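Local coordinates for exosome complex component Rrp42 (Pyrococcus abyssi, PDB 2PO1), which is probably a non-catalytic, RNase PH-type subunit of the archaeal exosome that contributes to shaping the Rrp41 active site for RNA degradation, at residues D16-L21 and A202-I207; I41-I46 and A160-L165; M128-G133 and G179-L184. All coordinates share one frame; numbering follows the deposited sequence.

Interaction 1 (D16-L21 and A202-I207)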
# COMPACT_ATOMS: atom_id res chain seq x y z
N ASP C 16 16.03 22.84 29.71
CA ASP C 16 16.82 23.42 30.76
C ASP C 16 15.95 23.70 31.94
O ASP C 16 16.37 23.51 33.07
CB ASP C 16 17.49 24.68 30.27
CG ASP C 16 18.64 24.38 29.35
OD1 ASP C 16 18.77 25.05 28.31
OD2 ASP C 16 19.43 23.48 29.67
N HIS C 17 14.72 24.12 31.69
CA HIS C 17 13.85 24.40 32.78
C HIS C 17 13.44 23.12 33.50
O HIS C 17 13.50 23.04 34.73
CB HIS C 17 12.60 25.12 32.32
CG HIS C 17 11.70 25.49 33.46
ND1 HIS C 17 12.16 26.13 34.59
CD2 HIS C 17 10.38 25.27 33.65
CE1 HIS C 17 11.15 26.32 35.42
NE2 HIS C 17 10.06 25.80 34.88
N ILE C 18 13.02 22.15 32.71
CA ILE C 18 12.72 20.82 33.22
C ILE C 18 13.92 20.17 33.96
O ILE C 18 13.75 19.73 35.08
CB ILE C 18 12.05 19.97 32.16
CG1 ILE C 18 10.72 20.62 31.78
CG2 ILE C 18 11.84 18.56 32.62
CD1 ILE C 18 10.01 19.91 30.63
N ILE C 19 15.12 20.15 33.37
CA ILE C 19 16.25 19.57 34.10
C ILE C 19 16.51 20.25 35.41
O ILE C 19 16.74 19.57 36.42
CB ILE C 19 17.53 19.55 33.27
CG1 ILE C 19 17.60 18.25 32.46
CG2 ILE C 19 18.77 19.64 34.17
CD1 ILE C 19 18.70 18.33 31.41
N ASN C 20 16.47 21.58 35.43
CA ASN C 20 16.81 22.33 36.60
C ASN C 20 15.76 22.14 37.67
O ASN C 20 16.11 21.98 38.82
CB ASN C 20 17.03 23.81 36.28
CG ASN C 20 18.30 24.05 35.50
OD1 ASN C 20 18.90 23.09 35.00
ND2 ASN C 20 18.72 25.32 35.36
N LEU C 21 14.49 22.18 37.30
CA LEU C 21 13.45 21.85 38.25
C LEU C 21 13.71 20.47 38.83
O LEU C 21 13.62 20.28 40.04
CB LEU C 21 12.08 21.85 37.59
CG LEU C 21 11.24 23.11 37.68
CD1 LEU C 21 9.91 22.87 37.04
CD2 LEU C 21 11.05 23.53 39.09
N ALA C 202 10.42 8.16 32.48
CA ALA C 202 11.33 8.91 31.61
C ALA C 202 12.61 9.09 32.39
O ALA C 202 12.57 9.43 33.55
CB ALA C 202 10.74 10.26 31.29
N LYS C 203 13.75 8.80 31.77
CA LYS C 203 14.99 9.19 32.36
C LYS C 203 15.33 10.56 31.80
O LYS C 203 15.44 10.74 30.57
CB LYS C 203 16.08 8.18 32.04
CG LYS C 203 17.46 8.60 32.46
CD LYS C 203 18.36 7.39 32.56
CE LYS C 203 19.75 7.80 33.02
NZ LYS C 203 20.57 6.56 33.16
N ILE C 204 15.46 11.53 32.70
CA ILE C 204 15.87 12.90 32.37
C ILE C 204 17.12 13.22 33.18
O ILE C 204 17.06 13.34 34.40
CB ILE C 204 14.75 13.90 32.67
CG1 ILE C 204 13.45 13.41 32.02
CG2 ILE C 204 15.15 15.31 32.26
CD1 ILE C 204 12.20 14.28 32.32
N GLY C 205 18.25 13.33 32.49
CA GLY C 205 19.53 13.35 33.17
C GLY C 205 19.69 12.08 33.99
O GLY C 205 19.56 10.97 33.47
N ASN C 206 19.94 12.23 35.28
CA ASN C 206 20.16 11.07 36.13
C ASN C 206 18.95 10.73 36.97
O ASN C 206 19.04 10.07 37.99
CB ASN C 206 21.41 11.26 36.99
CG ASN C 206 22.67 11.02 36.20
OD1 ASN C 206 22.65 10.37 35.14
ND2 ASN C 206 23.79 11.53 36.70
N ILE C 207 17.80 11.18 36.50
CA ILE C 207 16.60 11.08 37.28
C ILE C 207 15.51 10.40 36.46
O ILE C 207 15.24 10.78 35.31
CB ILE C 207 16.13 12.50 37.67
CG1 ILE C 207 16.99 13.05 38.79
CG2 ILE C 207 14.72 12.44 38.16
CD1 ILE C 207 16.97 14.56 38.85
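Helix 13-23 and the end of strand 197-204 come nearest at Ile19 and Ile204, whose CA atoms are 6.9 Å apart, and no hydrogen bond links the two backbones. The side chain of Ile204 bridges the interval with two separate branches. Its CG2 methyl meets Ile19 CG1 at 3.8 Å, the two side chains crossing at a slant. Its other branch, through CG1, carries CD1 toward Ile18, whose CG2 lies at a looser 4.3 Å. The fork follows from the first torsion of Ile204 (chi1 -51°), which puts CG1 opposite the carbonyl carbon and CG2 opposite the backbone N. Arg15 and Leu22 also touch Ile204, so it sits over the helix positions 15, 18, 19 and 22, spaced i, i+3, i+4 and i+7; Val219 and Glu216 of helix 214-219 reach it as well. The strand ends just beyond Ile204, where Ile204 N to Ile207 O (2.7 Å) and Ile207 N to Ile204 O (3.1 Å) close a hydrogen-bonded pair. Gly205, the first corner residue, has phi 58° and psi -124°, the values of a type II' turn, so strands 197-204 and 207-210 join in a two-residue beta hairpin, here packed against the N-terminal helix.

Interaction 2 (I41-I46 and A160-L165)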
# COMPACT_ATOMS: atom_id res chain seq x y z
N ILE C 41 -10.45 6.72 34.68
CA ILE C 41 -10.73 5.51 33.91
C ILE C 41 -12.24 5.40 33.87
O ILE C 41 -12.91 5.51 34.91
CB ILE C 41 -10.12 4.25 34.54
CG1 ILE C 41 -8.60 4.42 34.66
CG2 ILE C 41 -10.43 3.01 33.68
CD1 ILE C 41 -7.98 3.39 35.51
N GLU C 42 -12.79 5.31 32.68
CA GLU C 42 -14.21 5.11 32.55
C GLU C 42 -14.44 4.07 31.53
O GLU C 42 -14.04 4.22 30.37
CB GLU C 42 -14.93 6.38 32.14
CG GLU C 42 -16.45 6.24 32.39
CD GLU C 42 -17.24 7.42 31.90
OE1 GLU C 42 -18.49 7.31 31.91
OE2 GLU C 42 -16.64 8.44 31.51
N VAL C 43 -15.14 3.02 31.95
CA VAL C 43 -15.22 1.78 31.20
C VAL C 43 -16.61 1.63 30.59
O VAL C 43 -17.57 2.19 31.09
CB VAL C 43 -14.74 0.68 32.18
CG1 VAL C 43 -15.74 -0.36 32.45
CG2 VAL C 43 -13.42 0.16 31.76
N GLY C 44 -16.72 1.01 29.43
CA GLY C 44 -18.03 0.76 28.85
C GLY C 44 -18.66 1.95 28.17
O GLY C 44 -19.86 2.02 28.00
N VAL C 45 -17.81 2.88 27.75
CA VAL C 45 -18.24 4.15 27.16
C VAL C 45 -18.70 3.98 25.69
O VAL C 45 -19.48 4.79 25.20
CB VAL C 45 -17.10 5.22 27.24
CG1 VAL C 45 -16.74 5.49 28.66
CG2 VAL C 45 -15.86 4.75 26.51
N ILE C 46 -18.19 2.97 24.97
CA ILE C 46 -18.65 2.69 23.61
C ILE C 46 -19.56 1.45 23.69
O ILE C 46 -19.10 0.30 23.68
CB ILE C 46 -17.50 2.43 22.58
CG1 ILE C 46 -16.48 3.58 22.56
CG2 ILE C 46 -18.08 2.20 21.22
CD1 ILE C 46 -17.10 4.97 22.29
N ALA C 160 -6.47 -0.72 27.92
CA ALA C 160 -6.63 -2.01 27.21
C ALA C 160 -7.12 -3.02 28.22
O ALA C 160 -8.13 -3.69 28.00
CB ALA C 160 -5.33 -2.48 26.54
N ILE C 161 -6.47 -3.09 29.37
CA ILE C 161 -6.88 -4.08 30.32
C ILE C 161 -8.22 -3.70 30.94
O ILE C 161 -9.04 -4.57 31.29
CB ILE C 161 -5.79 -4.39 31.39
CG1 ILE C 161 -6.16 -5.68 32.16
CG2 ILE C 161 -5.57 -3.24 32.29
CD1 ILE C 161 -5.98 -6.94 31.21
N ALA C 162 -8.47 -2.41 31.09
CA ALA C 162 -9.75 -2.01 31.67
C ALA C 162 -10.86 -2.35 30.67
O ALA C 162 -11.95 -2.74 31.06
CB ALA C 162 -9.77 -0.51 32.06
N ALA C 163 -10.59 -2.22 29.37
CA ALA C 163 -11.63 -2.48 28.38
C ALA C 163 -11.90 -4.00 28.36
O ALA C 163 -13.04 -4.46 28.33
CB ALA C 163 -11.19 -1.97 27.02
N LEU C 164 -10.84 -4.81 28.47
CA LEU C 164 -10.97 -6.29 28.49
C LEU C 164 -11.76 -6.76 29.72
O LEU C 164 -12.61 -7.67 29.65
CB LEU C 164 -9.56 -6.88 28.47
CG LEU C 164 -8.91 -6.84 27.11
CD1 LEU C 164 -7.49 -7.22 27.33
CD2 LEU C 164 -9.57 -7.91 26.23
N LEU C 165 -11.49 -6.12 30.85
CA LEU C 165 -12.24 -6.39 32.06
C LEU C 165 -13.68 -5.97 31.90
O LEU C 165 -14.54 -6.59 32.43
CB LEU C 165 -11.67 -5.68 33.27
CG LEU C 165 -10.32 -6.28 33.71
CD1 LEU C 165 -9.60 -5.24 34.56
CD2 LEU C 165 -10.53 -7.62 34.43
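Val43 meets Ala162 through a single methyl branch. Starting at CB, the bond from the strand backbone is directed at helix 152-166, but CB itself stays 5.1 Å from Ala162 CB. At the fork the branches differ: CG1 gains no close partner on the helix segment, whereas CG2 leans in, reaching Ala162 CB at 3.7 Å and Ala162 O at 3.3 Å. The latter is a snug methyl-to-carbonyl approach. Chi1 of Val43 is 120°, which leaves CG1 nearly eclipsing its own carbonyl carbon, so this rotamer looks strained, and the exact methyl positions deserve caution. The setting is the alpha/beta layer of the first RNase PH domain, of the S5-like type: within this chain strand 39-43 is an outermost strand of the mixed sheet, and helix 152-166 lies over one face of it. The axes of the short segments 41-43 and 160-165 run 31° from parallel and pass at 8.7 Å, a separation consistent with the small side chain of Ala162. Ala53 on the adjoining strand also touches Val43, Ala162 and Ala163. Two residues earlier, Ile41 again faces the helix, its CG2 meeting Ala162 CB at 3.9 Å, while Ile268 and Ala271 of helix 247-275 cover Ile41.

Interaction 3 (M128-G133 and G179-L184)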
# COMPACT_ATOMS: atom_id res chain seq x y z
N MET C 128 -10.99 -19.46 25.21
CA MET C 128 -11.65 -18.71 24.14
C MET C 128 -11.84 -19.60 22.94
O MET C 128 -12.10 -19.13 21.82
CB MET C 128 -10.83 -17.47 23.77
CG MET C 128 -11.06 -16.34 24.70
SD MET C 128 -9.99 -14.95 24.40
CE MET C 128 -9.75 -15.04 22.64
N VAL C 129 -11.75 -20.90 23.19
CA VAL C 129 -11.92 -21.90 22.15
C VAL C 129 -13.36 -22.39 22.14
O VAL C 129 -13.93 -22.64 23.19
CB VAL C 129 -10.97 -23.09 22.38
CG1 VAL C 129 -11.27 -24.18 21.41
CG2 VAL C 129 -9.55 -22.62 22.22
N ILE C 130 -13.95 -22.47 20.96
CA ILE C 130 -15.30 -23.02 20.85
C ILE C 130 -15.24 -24.41 20.25
O ILE C 130 -15.79 -25.37 20.80
CB ILE C 130 -16.25 -22.13 20.01
CG1 ILE C 130 -16.20 -20.69 20.50
CG2 ILE C 130 -17.67 -22.68 20.01
CD1 ILE C 130 -16.42 -20.50 22.00
N VAL C 131 -14.57 -24.54 19.12
CA VAL C 131 -14.32 -25.85 18.55
C VAL C 131 -12.83 -25.84 18.32
O VAL C 131 -12.34 -25.05 17.51
CB VAL C 131 -15.06 -26.04 17.23
CG1 VAL C 131 -14.79 -27.41 16.64
CG2 VAL C 131 -16.54 -25.80 17.43
N PRO C 132 -12.07 -26.65 19.09
CA PRO C 132 -10.61 -26.68 18.91
C PRO C 132 -10.19 -26.79 17.45
O PRO C 132 -10.74 -27.58 16.71
CB PRO C 132 -10.19 -27.90 19.72
CG PRO C 132 -11.17 -27.91 20.84
CD PRO C 132 -12.49 -27.53 20.20
N GLY C 133 -9.28 -25.93 17.02
CA GLY C 133 -8.76 -26.01 15.67
C GLY C 133 -9.65 -25.42 14.59
O GLY C 133 -9.29 -25.46 13.42
N GLY C 179 -24.15 -29.67 15.08
CA GLY C 179 -22.76 -29.36 14.78
C GLY C 179 -22.49 -27.88 14.54
O GLY C 179 -21.35 -27.49 14.26
N GLU C 180 -23.53 -27.05 14.64
CA GLU C 180 -23.44 -25.60 14.51
C GLU C 180 -23.01 -24.94 15.81
O GLU C 180 -23.25 -25.44 16.90
CB GLU C 180 -24.79 -24.98 14.19
CG GLU C 180 -25.56 -25.48 12.96
CD GLU C 180 -26.81 -24.62 12.76
OE1 GLU C 180 -27.68 -24.96 11.92
OE2 GLU C 180 -26.90 -23.58 13.47
N VAL C 181 -22.40 -23.77 15.68
CA VAL C 181 -22.15 -22.90 16.80
C VAL C 181 -23.30 -21.91 16.89
O VAL C 181 -23.71 -21.35 15.88
CB VAL C 181 -20.80 -22.17 16.65
CG1 VAL C 181 -20.69 -21.06 17.63
CG2 VAL C 181 -19.65 -23.15 16.86
N GLU C 182 -23.86 -21.74 18.09
CA GLU C 182 -24.95 -20.79 18.31
C GLU C 182 -24.48 -19.62 19.19
O GLU C 182 -23.94 -19.83 20.28
CB GLU C 182 -26.16 -21.50 18.93
CG GLU C 182 -26.77 -22.56 17.99
CD GLU C 182 -27.58 -23.62 18.73
OE1 GLU C 182 -27.34 -23.81 19.94
OE2 GLU C 182 -28.44 -24.29 18.10
N THR C 183 -24.65 -18.40 18.68
CA THR C 183 -24.34 -17.19 19.43
C THR C 183 -25.60 -16.77 20.16
O THR C 183 -26.62 -16.49 19.53
CB THR C 183 -23.90 -16.04 18.51
OG1 THR C 183 -22.55 -16.24 18.07
CG2 THR C 183 -23.96 -14.71 19.27
N LEU C 184 -25.52 -16.75 21.49
CA LEU C 184 -26.65 -16.40 22.33
C LEU C 184 -26.63 -14.90 22.64
O LEU C 184 -25.65 -14.22 22.40
CB LEU C 184 -26.64 -17.22 23.63
CG LEU C 184 -26.17 -18.68 23.59
CD1 LEU C 184 -26.15 -19.26 24.99
CD2 LEU C 184 -27.02 -19.55 22.65
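Val181 receives two methyls from the neighbouring corner, one from Ile130 and one from Val131. The nearest approach is Ile130 CG2 to Val181 CG2 at 3.8 Å; CG1 of Val181 is farther from the same Ile130 CG2, at 4.2 Å, so that methyl faces both prongs of the valine. These side chains cross at about a right angle. Val131 instead passes Val181 in the opposite sense, with CG2 of each 4.1 Å apart. With CG1 opposite the backbone N (chi1 167°) and CG2 opposite the carbonyl carbon, Val181 turns CG2 to both partners and CG1 to Ile130 more loosely. The interaction is wholly apolar, and no hydrogen bond joins the segments. In the next shell, Leu70 and Ile135 of the long strands, with Val172 of strand 168-174, touch both Ile130 and Val181 and extend the cluster. Farther out, strand 181-184 is held beside strand 168-174 by backbone hydrogen bonds between Glu182 and Arg173 and between Leu184 and Lys171; the Glu182 carboxylate adds a salt bridge to Arg173 and a hydrogen bond to Asn175. On the other side, the corner explains why consecutive residues point the same way: phi -106° and psi -52° at Ile130 set Ile130 and Val131 together opposite Ile135, the geometry of a classic beta bulge, whose two side chains here face an outermost strand, within this chain, of a small antiparallel sheet.

Overall arrangement
Interactions 1 and 2 are buried, while interaction 3 is a surface contact among partly exposed residues. None uses a hydrogen bond across its segments, so the differences lie in shape: an isoleucine laid over a helix at a hairpin end in interaction 1, a small alanine between helix and strand in interaction 2, and branched methyls meeting at a bulge in interaction 3. Interaction 2 sits nearest the chain's centre, with interactions 1 and 3 on opposite sides of it, their centres 54 Å apart. No helix or strand is shared, but helix 13-23 and strand 39-43 follow one another in sequence, and the segments of interactions 2 and 3 alternate along the chain.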